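Local coordinates for proteasome protein (Corynebacterium glutamicum ATCC 13032, PDB 2P90) that is of unknown function but belongs to the PAC2 family, whose members include proteasome-assembly chaperones, so a related role is possible but unproven, at residues B[100-105]-B[225-230]; B[147-152]-B[261-266]. All coordinates share one frame; numbering follows the deposited sequence.

From the N terminus the chain lays down strands 9-11, 27-33, 54-61 and 92-97 of the mixed sheet, then reaches 100-105, the turn into strand 103-108. Strand 134-143 leads on to the loop 147-152, and only after helix 211-225 does 225-230 return to 100-105, closing contact 1. Helix 253-276 comes last; its residues 261-266 fold back on 147-152 and close contact 2. The segments alternate, so the two loops cross. Contact 1 joins a sheet strand to the link between helices 211-225 and 232-250, whereas contact 2 ties the last helix to the sheet's 153-157 side. Their centres lie about 30 Å apart.

Contact 1 of 2, residues B[100-105]-B[225-230]; sequences DNKPFL and ADLNLP
F104 and L227 make the apolar half of this contact. CD1 of L227 sits over one face of the F104 ring, 4.0 Å from its centroid and 14° off the normal, a CH-pi contact displaced toward the rim. Both methyl branches lie on the same side of the ring, L227 CD2 near its rim, 3.6 Å from F104 CD2. A chi1 of 63° wedges the F104 ring between its own backbone N and carbonyl carbon, and from there it reaches this fork. L229 adds a looser touch, its CD2 lying 4.2 Å from F104 CE2. L49 of helix 41-52 packs against both F104 and L229.

Polar interactions lie nearer the surface. K102 runs out extended to the end of helix 211-225, where NZ donates to the carbonyl O of D226 at 3.2 Å, 26° out of the carbonyl plane. D226, at positive phi, is the first residue to leave the helical conformation. Its carboxylate adds a long salt bridge, with OD2 3.8 Å from K102 NZ. At the other end N228 ND2 gives a weak hydrogen bond to D100 OD2, 3.4 Å long, the amide and carboxylate planes well inclined to each other. N228 is held more firmly by N99, which donates to its OD1, and by D98, whose carboxylate accepts a hydrogen bond from its backbone N-H.

An ammonium group beside a helix C-terminus would be favourably placed electrostatically, and this chemistry implies an apolar leucine-on-phenylalanine contact against the sheet strand, with weaker polar bonds at its solvent-facing margin.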
ATOM      1  N   ASP B 100     -26.823 -24.062  21.510  1.00 56.94           N
ATOM      2  CA  ASP B 100     -26.947 -24.472  22.919  1.00 57.43           C
ATOM      3  C   ASP B 100     -26.432 -23.431  23.918  1.00 56.71           C
ATOM      4  O   ASP B 100     -26.216 -23.747  25.088  1.00 56.82           O
ATOM      5  CB  ASP B 100     -26.198 -25.797  23.131  1.00 57.96           C
ATOM      6  CG  ASP B 100     -26.776 -26.924  22.284  1.00 60.05           C
ATOM      7  OD1 ASP B 100     -28.010 -27.164  22.376  1.00 62.64           O
ATOM      8  OD2 ASP B 100     -26.010 -27.541  21.510  1.00 60.94           O
ATOM      9  N   ASN B 101     -26.206 -22.201  23.454  1.00 55.95           N
ATOM     10  CA  ASN B 101     -25.680 -21.135  24.320  1.00 55.06           C
ATOM     11  C   ASN B 101     -24.251 -21.442  24.848  1.00 53.58           C
ATOM     12  O   ASN B 101     -23.800 -20.874  25.842  1.00 53.29           O
ATOM     13  CB  ASN B 101     -26.677 -20.845  25.457  1.00 55.61           C
ATOM     14  CG  ASN B 101     -26.435 -19.511  26.138  1.00 58.20           C
ATOM     15  OD1 ASN B 101     -26.648 -18.440  25.539  1.00 61.03           O
ATOM     16  ND2 ASN B 101     -26.003 -19.559  27.413  1.00 58.80           N
ATOM     17  N   LYS B 102     -23.543 -22.341  24.163  1.00 51.83           N
ATOM     18  CA  LYS B 102     -22.140 -22.600  24.463  1.00 50.48           C
ATOM     19  C   LYS B 102     -21.227 -21.494  23.864  1.00 49.87           C
ATOM     20  O   LYS B 102     -21.277 -21.238  22.637  1.00 49.98           O
ATOM     21  CB  LYS B 102     -21.733 -23.959  23.909  1.00 50.36           C
ATOM     22  CG  LYS B 102     -20.334 -24.393  24.322  1.00 49.72           C
ATOM     23  CD  LYS B 102     -19.937 -25.719  23.696  1.00 48.93           C
ATOM     24  CE  LYS B 102     -18.415 -25.839  23.722  1.00 48.60           C
ATOM     25  NZ  LYS B 102     -17.924 -27.245  23.684  1.00 49.04           N
ATOM     26  N   PRO B 103     -20.409 -20.830  24.721  1.00 48.43           N
ATOM     27  CA  PRO B 103     -19.596 -19.702  24.244  1.00 47.41           C
ATOM     28  C   PRO B 103     -18.381 -20.103  23.411  1.00 46.22           C
ATOM     29  O   PRO B 103     -17.721 -21.094  23.694  1.00 45.25           O
ATOM     30  CB  PRO B 103     -19.129 -19.017  25.547  1.00 47.92           C
ATOM     31  CG  PRO B 103     -19.141 -20.127  26.597  1.00 47.76           C
ATOM     32  CD  PRO B 103     -20.238 -21.069  26.175  1.00 48.31           C
ATOM     33  N   PHE B 104     -18.110 -19.322  22.372  1.00 45.18           N
ATOM     34  CA  PHE B 104     -16.793 -19.319  21.759  1.00 44.53           C
ATOM     35  C   PHE B 104     -16.383 -17.895  21.390  1.00 44.37           C
ATOM     36  O   PHE B 104     -17.184 -16.940  21.429  1.00 44.62           O
ATOM     37  CB  PHE B 104     -16.706 -20.254  20.544  1.00 44.44           C
ATOM     38  CG  PHE B 104     -17.610 -19.871  19.404  1.00 44.31           C
ATOM     39  CD1 PHE B 104     -17.094 -19.219  18.283  1.00 43.05           C
ATOM     40  CD2 PHE B 104     -18.978 -20.180  19.444  1.00 43.99           C
ATOM     41  CE1 PHE B 104     -17.925 -18.891  17.204  1.00 44.84           C
ATOM     42  CE2 PHE B 104     -19.828 -19.859  18.390  1.00 43.13           C
ATOM     43  CZ  PHE B 104     -19.305 -19.203  17.260  1.00 45.65           C
ATOM     44  N   LEU B 105     -15.117 -17.771  21.022  1.00 43.92           N
ATOM     45  CA  LEU B 105     -14.535 -16.481  20.716  1.00 43.34           C
ATOM     46  C   LEU B 105     -14.241 -16.329  19.224  1.00 42.71           C
ATOM     47  O   LEU B 105     -13.761 -17.247  18.543  1.00 42.44           O
ATOM     48  CB  LEU B 105     -13.273 -16.290  21.549  1.00 42.20           C
ATOM     49  CG  LEU B 105     -13.420 -15.486  22.813  1.00 43.62           C
ATOM     50  CD1 LEU B 105     -14.660 -15.782  23.623  1.00 43.88           C
ATOM     51  CD2 LEU B 105     -12.134 -15.579  23.672  1.00 44.20           C
ATOM     52  N   ALA B 225     -14.427 -27.829  17.596  1.00 57.78           N
ATOM     53  CA  ALA B 225     -14.619 -27.002  18.762  1.00 57.51           C
ATOM     54  C   ALA B 225     -15.865 -27.457  19.506  1.00 57.79           C
ATOM     55  O   ALA B 225     -16.230 -26.862  20.537  1.00 57.88           O
ATOM     56  CB  ALA B 225     -14.745 -25.533  18.344  1.00 57.47           C
ATOM     57  N   ASP B 226     -16.513 -28.503  18.983  1.00 57.74           N
ATOM     58  CA  ASP B 226     -17.744 -29.045  19.555  1.00 57.78           C
ATOM     59  C   ASP B 226     -18.809 -27.962  19.677  1.00 57.70           C
ATOM     60  O   ASP B 226     -19.250 -27.620  20.787  1.00 57.31           O
ATOM     61  CB  ASP B 226     -17.462 -29.732  20.914  1.00 58.51           C
ATOM     62  CG  ASP B 226     -18.644 -30.586  21.424  1.00 60.11           C
ATOM     63  OD1 ASP B 226     -19.511 -31.016  20.605  1.00 60.67           O
ATOM     64  OD2 ASP B 226     -18.696 -30.821  22.661  1.00 60.64           O
ATOM     65  N   LEU B 227     -19.208 -27.417  18.524  1.00 57.92           N
ATOM     66  CA  LEU B 227     -20.203 -26.333  18.465  1.00 57.74           C
ATOM     67  C   LEU B 227     -21.412 -26.752  17.640  1.00 57.40           C
ATOM     68  O   LEU B 227     -21.283 -27.517  16.695  1.00 56.65           O
ATOM     69  CB  LEU B 227     -19.594 -25.025  17.889  1.00 58.00           C
ATOM     70  CG  LEU B 227     -18.334 -24.406  18.540  1.00 59.34           C
ATOM     71  CD1 LEU B 227     -17.597 -23.403  17.593  1.00 60.70           C
ATOM     72  CD2 LEU B 227     -18.625 -23.756  19.909  1.00 60.26           C
ATOM     73  N   ASN B 228     -22.583 -26.242  18.018  1.00 57.51           N
ATOM     74  CA  ASN B 228     -23.822 -26.484  17.288  1.00 57.84           C
ATOM     75  C   ASN B 228     -24.239 -25.219  16.521  1.00 57.47           C
ATOM     76  O   ASN B 228     -24.822 -24.288  17.094  1.00 57.31           O
ATOM     77  CB  ASN B 228     -24.928 -27.019  18.249  1.00 57.66           C
ATOM     78  CG  ASN B 228     -26.345 -27.119  17.594  1.00 58.81           C
ATOM     79  OD1 ASN B 228     -26.534 -26.897  16.390  1.00 57.51           O
ATOM     80  ND2 ASN B 228     -27.345 -27.450  18.422  1.00 59.06           N
ATOM     81  N   LEU B 229     -23.961 -25.212  15.216  1.00 57.62           N
ATOM     82  CA  LEU B 229     -24.130 -24.002  14.396  1.00 58.18           C
ATOM     83  C   LEU B 229     -25.315 -24.015  13.413  1.00 58.52           C
ATOM     84  O   LEU B 229     -25.493 -24.967  12.686  1.00 58.72           O
ATOM     85  CB  LEU B 229     -22.811 -23.671  13.673  1.00 57.78           C
ATOM     86  CG  LEU B 229     -21.583 -23.476  14.580  1.00 58.38           C
ATOM     87  CD1 LEU B 229     -20.309 -23.252  13.763  1.00 58.44           C
ATOM     88  CD2 LEU B 229     -21.784 -22.334  15.579  1.00 55.62           C
ATOM     89  N   PRO B 230     -26.099 -22.930  13.350  1.00 59.12           N
ATOM     90  CA  PRO B 230     -27.176 -22.972  12.372  1.00 59.99           C
ATOM     91  C   PRO B 230     -26.610 -22.781  10.950  1.00 61.06           C
ATOM     92  O   PRO B 230     -26.159 -21.690  10.592  1.00 61.48           O
ATOM     93  CB  PRO B 230     -28.077 -21.798  12.776  1.00 59.95           C
ATOM     94  CG  PRO B 230     -27.195 -20.861  13.541  1.00 59.26           C
ATOM     95  CD  PRO B 230     -26.025 -21.639  14.060  1.00 59.10           C
TER

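Contact 2 of 2, residues B[147-152]-B[261-266]; sequences HTRPTV and ALEQQY
T148 meets E263 through its hydroxyl: OG1 donates to E263 OE2 across 2.5 Å, a very short hydrogen bond whose exact length is doubtful. With chi1 at 49° the hydroxyl lies between backbone N and carbonyl carbon, and the two side chains cross at about a right angle. The E263 chain is extended beyond CG, which carries its carboxylate from the helix to the loop.

R149 follows, working with both ends. Its CB stands over the centre of the Y266 ring, 3.5 Å from the centroid and 6° off the normal, as a CH-pi contact, while CG continues above CD2. The chain then bends at chi2 (-69°), and the guanidinium turns almost perpendicular to the ring, its edge toward Y266 CD2. One guanidinium face lies on the aliphatic part of E263, with NH2 3.8 Å from E263 CB. NH1 bonds back to the carbonyl O of T148 at 3.2 Å; NH2 forms a salt bridge with D267 on the same helix. These contacts fasten helix 253-276 of this PAC2-family protein to the loop leading into strand 153-157, an outermost strand of the mixed sheet within this chain.

P150 offers its carbonyl O to Y266 OH, a weak hydrogen bond of 2.8 Å, and its ring carbon CD approaches the same hydroxyl. At V152 the CG2 methyl comes to 3.5 Å from Y266 OH, sliding past the tyrosine in the opposite direction.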
ATOM      1  N   HIS B 147     -15.922 -27.707  -9.074  1.00 42.79           N
ATOM      2  CA  HIS B 147     -17.169 -27.449  -8.343  1.00 43.43           C
ATOM      3  C   HIS B 147     -18.033 -28.692  -8.181  1.00 44.07           C
ATOM      4  O   HIS B 147     -19.002 -28.691  -7.395  1.00 44.12           O
ATOM      5  CB  HIS B 147     -17.996 -26.303  -8.991  1.00 43.81           C
ATOM      6  CG  HIS B 147     -18.677 -26.682 -10.270  1.00 43.39           C
ATOM      7  ND1 HIS B 147     -18.056 -26.588 -11.497  1.00 43.58           N
ATOM      8  CD2 HIS B 147     -19.934 -27.131 -10.517  1.00 43.07           C
ATOM      9  CE1 HIS B 147     -18.894 -26.977 -12.443  1.00 43.17           C
ATOM     10  NE2 HIS B 147     -20.039 -27.313 -11.874  1.00 43.43           N
ATOM     11  N   THR B 148     -17.687 -29.746  -8.928  1.00 44.87           N
ATOM     12  CA  THR B 148     -18.480 -30.987  -8.991  1.00 46.02           C
ATOM     13  C   THR B 148     -18.055 -32.038  -7.959  1.00 46.34           C
ATOM     14  O   THR B 148     -18.526 -33.167  -7.991  1.00 46.56           O
ATOM     15  CB  THR B 148     -18.422 -31.610 -10.409  1.00 46.68           C
ATOM     16  OG1 THR B 148     -17.056 -31.679 -10.826  1.00 47.79           O
ATOM     17  CG2 THR B 148     -19.231 -30.758 -11.457  1.00 45.80           C
ATOM     18  N   ARG B 149     -17.160 -31.668  -7.049  1.00 46.84           N
ATOM     19  CA  ARG B 149     -16.664 -32.583  -6.013  1.00 47.47           C
ATOM     20  C   ARG B 149     -16.771 -31.913  -4.633  1.00 47.94           C
ATOM     21  O   ARG B 149     -16.718 -30.684  -4.552  1.00 48.25           O
ATOM     22  CB  ARG B 149     -15.213 -32.982  -6.312  1.00 47.07           C
ATOM     23  CG  ARG B 149     -15.064 -33.878  -7.523  1.00 47.14           C
ATOM     24  CD  ARG B 149     -15.664 -35.251  -7.223  1.00 49.17           C
ATOM     25  NE  ARG B 149     -15.427 -36.210  -8.294  1.00 48.08           N
ATOM     26  CZ  ARG B 149     -16.224 -36.386  -9.352  1.00 48.57           C
ATOM     27  NH1 ARG B 149     -17.343 -35.667  -9.525  1.00 44.83           N
ATOM     28  NH2 ARG B 149     -15.885 -37.292 -10.255  1.00 47.72           N
ATOM     29  N   PRO B 150     -16.914 -32.711  -3.549  1.00 48.33           N
ATOM     30  CA  PRO B 150     -17.006 -32.085  -2.208  1.00 48.31           C
ATOM     31  C   PRO B 150     -15.848 -31.110  -1.939  1.00 48.75           C
ATOM     32  O   PRO B 150     -14.739 -31.300  -2.463  1.00 48.42           O
ATOM     33  CB  PRO B 150     -16.943 -33.272  -1.237  1.00 47.97           C
ATOM     34  CG  PRO B 150     -17.335 -34.500  -2.056  1.00 47.92           C
ATOM     35  CD  PRO B 150     -16.971 -34.194  -3.497  1.00 48.19           C
ATOM     36  N   THR B 151     -16.134 -30.062  -1.153  1.00 49.05           N
ATOM     37  CA  THR B 151     -15.126 -29.073  -0.731  1.00 48.90           C
ATOM     38  C   THR B 151     -14.185 -29.598   0.362  1.00 49.05           C
ATOM     39  O   THR B 151     -14.607 -30.003   1.447  1.00 48.82           O
ATOM     40  CB  THR B 151     -15.770 -27.723  -0.319  1.00 49.09           C
ATOM     41  OG1 THR B 151     -16.435 -27.151  -1.449  1.00 48.54           O
ATOM     42  CG2 THR B 151     -14.714 -26.734   0.144  1.00 49.17           C
ATOM     43  N   VAL B 152     -12.898 -29.581   0.056  1.00 49.11           N
ATOM     44  CA  VAL B 152     -11.894 -30.067   0.975  1.00 49.96           C
ATOM     45  C   VAL B 152     -11.313 -28.946   1.868  1.00 50.60           C
ATOM     46  O   VAL B 152     -11.241 -27.776   1.461  1.00 50.78           O
ATOM     47  CB  VAL B 152     -10.776 -30.755   0.192  1.00 49.88           C
ATOM     48  CG1 VAL B 152      -9.524 -30.918   1.053  1.00 49.98           C
ATOM     49  CG2 VAL B 152     -11.284 -32.098  -0.339  1.00 50.18           C
ATOM     50  N   ALA B 261     -11.278 -33.091 -16.258  1.00 47.64           N
ATOM     51  CA  ALA B 261      -9.854 -33.249 -15.938  1.00 46.74           C
ATOM     52  C   ALA B 261      -9.523 -32.945 -14.447  1.00 46.07           C
ATOM     53  O   ALA B 261      -8.724 -33.650 -13.827  1.00 45.98           O
ATOM     54  CB  ALA B 261      -9.005 -32.416 -16.873  1.00 46.15           C
ATOM     55  N   LEU B 262     -10.154 -31.926 -13.877  1.00 45.22           N
ATOM     56  CA  LEU B 262     -10.042 -31.663 -12.425  1.00 45.57           C
ATOM     57  C   LEU B 262     -10.712 -32.744 -11.570  1.00 45.69           C
ATOM     58  O   LEU B 262     -10.258 -33.028 -10.448  1.00 45.86           O
ATOM     59  CB  LEU B 262     -10.596 -30.280 -12.049  1.00 44.69           C
ATOM     60  CG  LEU B 262      -9.939 -29.029 -12.664  1.00 45.66           C
ATOM     61  CD1 LEU B 262     -10.834 -27.749 -12.514  1.00 41.88           C
ATOM     62  CD2 LEU B 262      -8.524 -28.806 -12.085  1.00 44.39           C
ATOM     63  N   GLU B 263     -11.783 -33.336 -12.101  1.00 45.60           N
ATOM     64  CA  GLU B 263     -12.494 -34.434 -11.446  1.00 46.32           C
ATOM     65  C   GLU B 263     -11.613 -35.664 -11.326  1.00 46.91           C
ATOM     66  O   GLU B 263     -11.608 -36.330 -10.281  1.00 46.50           O
ATOM     67  CB  GLU B 263     -13.763 -34.784 -12.216  1.00 45.90           C
ATOM     68  CG  GLU B 263     -14.890 -33.766 -12.016  1.00 46.12           C
ATOM     69  CD  GLU B 263     -16.132 -34.034 -12.867  1.00 47.30           C
ATOM     70  OE1 GLU B 263     -16.145 -35.022 -13.659  1.00 49.72           O
ATOM     71  OE2 GLU B 263     -17.098 -33.247 -12.744  1.00 46.81           O
ATOM     72  N   GLN B 264     -10.855 -35.932 -12.392  1.00 47.71           N
ATOM     73  CA  GLN B 264      -9.959 -37.080 -12.463  1.00 49.66           C
ATOM     74  C   GLN B 264      -8.803 -36.891 -11.490  1.00 48.24           C
ATOM     75  O   GLN B 264      -8.517 -37.758 -10.668  1.00 48.16           O
ATOM     76  CB  GLN B 264      -9.440 -37.262 -13.896  1.00 49.15           C
ATOM     77  CG  GLN B 264      -9.266 -38.724 -14.295  1.00 53.93           C
ATOM     78  CD  GLN B 264      -8.701 -38.928 -15.722  1.00 54.89           C
ATOM     79  OE1 GLN B 264      -8.153 -37.989 -16.348  1.00 61.34           O
ATOM     80  NE2 GLN B 264      -8.812 -40.174 -16.231  1.00 57.91           N
ATOM     81  N   GLN B 265      -8.149 -35.738 -11.592  1.00 48.17           N
ATOM     82  CA  GLN B 265      -7.128 -35.294 -10.646  1.00 48.71           C
ATOM     83  C   GLN B 265      -7.576 -35.462  -9.179  1.00 46.63           C
ATOM     84  O   GLN B 265      -6.902 -36.102  -8.382  1.00 45.56           O
ATOM     85  CB  GLN B 265      -6.811 -33.833 -10.966  1.00 48.99           C
ATOM     86  CG  GLN B 265      -5.859 -33.115 -10.014  1.00 52.03           C
ATOM     87  CD  GLN B 265      -5.419 -31.746 -10.570  1.00 53.47           C
ATOM     88  OE1 GLN B 265      -5.440 -30.735  -9.855  1.00 58.64           O
ATOM     89  NE2 GLN B 265      -5.014 -31.716 -11.855  1.00 59.11           N
ATOM     90  N   TYR B 266      -8.752 -34.915  -8.868  1.00 45.93           N
ATOM     91  CA  TYR B 266      -9.380 -34.983  -7.552  1.00 44.68           C
ATOM     92  C   TYR B 266      -9.561 -36.411  -7.018  1.00 44.70           C
ATOM     93  O   TYR B 266      -9.226 -36.699  -5.858  1.00 42.96           O
ATOM     94  CB  TYR B 266     -10.738 -34.258  -7.622  1.00 44.71           C
ATOM     95  CG  TYR B 266     -11.437 -34.113  -6.292  1.00 43.51           C
ATOM     96  CD1 TYR B 266     -11.403 -32.908  -5.586  1.00 41.29           C
ATOM     97  CD2 TYR B 266     -12.102 -35.200  -5.715  1.00 43.10           C
ATOM     98  CE1 TYR B 266     -12.040 -32.788  -4.352  1.00 41.52           C
ATOM     99  CE2 TYR B 266     -12.727 -35.099  -4.482  1.00 44.15           C
ATOM    100  CZ  TYR B 266     -12.694 -33.883  -3.809  1.00 44.55           C
ATOM    101  OH  TYR B 266     -13.349 -33.784  -2.603  1.00 46.98           O
TER